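Local atomic coordinates of collagen alpha-1(XV) chain (Homo sapiens, PDB entry 3N3F), a protein that forms part of the extracellular matrix of basement membranes and uses this compact domain to bring three collagen chains together, probably to promote triple-helix folding. Residues Leu2-Ser7 against Glu21-Tyr26. Sequence-based numbering, arbitrary orientation.
Sequences LVTAFS and EGTFIY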
loop_
_atom_site.group_PDB
_atom_site.type_symbol
_atom_site.label_atom_id
_atom_site.label_comp_id
_atom_site.label_asym_id
_atom_site.label_seq_id
_atom_site.Cartn_x
_atom_site.Cartn_y
_atom_site.Cartn_z
ATOM N N LEU A 2 8.989 5.269 -2.626
ATOM C CA LEU A 2 7.912 5.535 -1.682
ATOM C C LEU A 2 6.551 5.732 -2.357
ATOM O O LEU A 2 5.881 4.764 -2.724
ATOM C CB LEU A 2 8.263 6.762 -0.833
ATOM C CG LEU A 2 9.399 7.661 -1.341
ATOM C CD1 LEU A 2 9.068 8.202 -2.723
ATOM C CD2 LEU A 2 9.623 8.800 -0.357
ATOM N N VAL A 3 6.143 6.987 -2.512
ATOM C CA VAL A 3 4.861 7.289 -3.131
ATOM C C VAL A 3 4.900 8.564 -3.962
ATOM O O VAL A 3 5.483 9.573 -3.562
ATOM C CB VAL A 3 3.743 7.413 -2.062
ATOM C CG1 VAL A 3 4.197 8.322 -0.940
ATOM C CG2 VAL A 3 2.465 7.955 -2.692
ATOM N N THR A 4 4.287 8.499 -5.136
ATOM C CA THR A 4 4.215 9.646 -6.029
ATOM C C THR A 4 2.791 9.694 -6.563
ATOM O O THR A 4 1.955 8.887 -6.156
ATOM C CB THR A 4 5.221 9.522 -7.193
ATOM O OG1 THR A 4 5.152 10.702 -8.003
ATOM C CG2 THR A 4 4.917 8.297 -8.048
ATOM N N ALA A 5 2.509 10.623 -7.473
ATOM C CA ALA A 5 1.158 10.743 -8.006
ATOM C C ALA A 5 1.069 11.300 -9.422
ATOM O O ALA A 5 2.018 11.877 -9.946
ATOM C CB ALA A 5 0.321 11.605 -7.068
ATOM N N PHE A 6 -0.098 11.110 -10.029
ATOM C CA PHE A 6 -0.381 11.603 -11.371
ATOM C C PHE A 6 -1.817 12.107 -11.331
ATOM O O PHE A 6 -2.586 11.719 -10.455
ATOM C CB PHE A 6 -0.255 10.476 -12.401
ATOM C CG PHE A 6 1.151 9.971 -12.582
ATOM C CD1 PHE A 6 2.053 10.654 -13.393
ATOM C CD2 PHE A 6 1.581 8.822 -11.921
ATOM C CE1 PHE A 6 3.365 10.198 -13.542
ATOM C CE2 PHE A 6 2.888 8.359 -12.063
ATOM C CZ PHE A 6 3.782 9.050 -12.876
ATOM N N SER A 7 -2.181 12.973 -12.269
ATOM C CA SER A 7 -3.541 13.488 -12.301
ATOM C C SER A 7 -4.502 12.329 -12.512
ATOM O O SER A 7 -5.494 12.190 -11.794
ATOM C CB SER A 7 -3.708 14.506 -13.433
ATOM O OG SER A 7 -2.973 15.691 -13.180
ATOM N N GLU A 21 10.341 0.746 -10.017
ATOM C CA GLU A 21 9.606 -0.446 -9.624
ATOM C C GLU A 21 9.492 -0.482 -8.099
ATOM O O GLU A 21 10.421 -0.091 -7.393
ATOM C CB GLU A 21 10.352 -1.679 -10.149
ATOM C CG GLU A 21 10.065 -2.988 -9.438
ATOM C CD GLU A 21 10.763 -4.164 -10.106
ATOM O OE1 GLU A 21 11.933 -4.010 -10.518
ATOM O OE2 GLU A 21 10.148 -5.242 -10.215
ATOM N N GLY A 22 8.346 -0.927 -7.596
ATOM C CA GLY A 22 8.150 -0.998 -6.157
ATOM C C GLY A 22 7.685 0.299 -5.517
ATOM O O GLY A 22 7.733 0.437 -4.295
ATOM N N THR A 23 7.237 1.250 -6.336
ATOM C CA THR A 23 6.756 2.541 -5.846
ATOM C C THR A 23 5.234 2.583 -5.913
ATOM O O THR A 23 4.631 1.975 -6.794
ATOM C CB THR A 23 7.306 3.715 -6.700
ATOM O OG1 THR A 23 8.731 3.765 -6.591
ATOM C CG2 THR A 23 6.725 5.041 -6.234
ATOM N N PHE A 24 4.615 3.290 -4.973
ATOM C CA PHE A 24 3.164 3.427 -4.947
ATOM C C PHE A 24 2.750 4.654 -5.755
ATOM O O PHE A 24 3.394 5.699 -5.678
ATOM C CB PHE A 24 2.674 3.543 -3.505
ATOM C CG PHE A 24 2.665 2.235 -2.768
ATOM C CD1 PHE A 24 1.620 1.336 -2.941
ATOM C CD2 PHE A 24 3.710 1.894 -1.918
ATOM C CE1 PHE A 24 1.612 0.106 -2.275
ATOM C CE2 PHE A 24 3.716 0.669 -1.248
ATOM C CZ PHE A 24 2.662 -0.224 -1.429
ATOM N N ILE A 25 1.675 4.519 -6.528
ATOM C CA ILE A 25 1.192 5.607 -7.376
ATOM C C ILE A 25 -0.246 6.018 -7.067
ATOM O O ILE A 25 -1.175 5.228 -7.203
ATOM C CB ILE A 25 1.267 5.215 -8.869
ATOM C CG1 ILE A 25 2.698 4.815 -9.234
ATOM C CG2 ILE A 25 0.794 6.382 -9.733
ATOM C CD1 ILE A 25 2.851 4.346 -10.670
ATOM N N TYR A 26 -0.420 7.270 -6.670
ATOM C CA TYR A 26 -1.735 7.804 -6.342
ATOM C C TYR A 26 -2.296 8.571 -7.529
ATOM O O TYR A 26 -1.596 9.372 -8.145
ATOM C CB TYR A 26 -1.615 8.733 -5.131
ATOM C CG TYR A 26 -2.891 9.425 -4.686
ATOM C CD1 TYR A 26 -4.035 8.694 -4.369
ATOM C CD2 TYR A 26 -2.915 10.804 -4.476
ATOM C CE1 TYR A 26 -5.166 9.317 -3.840
ATOM C CE2 TYR A 26 -4.040 11.437 -3.947
ATOM C CZ TYR A 26 -5.159 10.685 -3.627
ATOM O OH TYR A 26 -6.252 11.294 -3.060
#
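Phe6 and Ile25 meet on one face of a pair of parallel strands, 3-6 and 23-26. The methyl CG2 of Ile25 lies at the edge of the Phe6 ring, in its plane, 3.4 Å from CD2. The two side chains run obliquely to each other. With CG1 of Ile25 anti to the carbonyl carbon, beside the backbone N (chi1 -56°), CG2 stands anti to the N and is the branch that reaches the ring edge. Thr4 and Thr23 share this face, and their CG2 methyls come within 4.1 Å. Thr23 OG1 is hydrogen-bonded to the Ile20 carbonyl oxygen. Met12 of the helix 9-13 packs on both Phe6 and Ile25.

The other face carries Val3, Ala5, Phe24 and Tyr26. Here the bridged pairs meet near the backbone: Ala5 CB lies 4.0 Å from Tyr26 CB. Both rings lead away from strand 3-6. In Tyr26, CG is anti to the backbone N (chi1 178°), and the hydroxyl reaches Glu21 of the second subunit. The Phe24 ring meets Phe24 of both other subunits edge-to-face.

Four backbone bonds join the strands: Phe24 N to Leu2 O, Thr4 N to Phe24 O, Tyr26 N to Thr4 O and Phe6 N to Tyr26 O. Thr4 N to Phe24 O is 3.0 Å and nearly follows the carbonyl axis. Phe24 N approaches Leu2 O tilted 28° from the carbonyl plane.

The strands and the helix 9-13 form a beta-alpha-beta unit at one side of the chain's mixed sheet. The chemistry divides by face. Phe6 and Ile25 form an apolar contact against Met12, with the threonine methyls meeting alongside. Phe24 and Tyr26 carry aromatic packing and a polar bond into the neighbouring subunits, consistent with a trimerizing role.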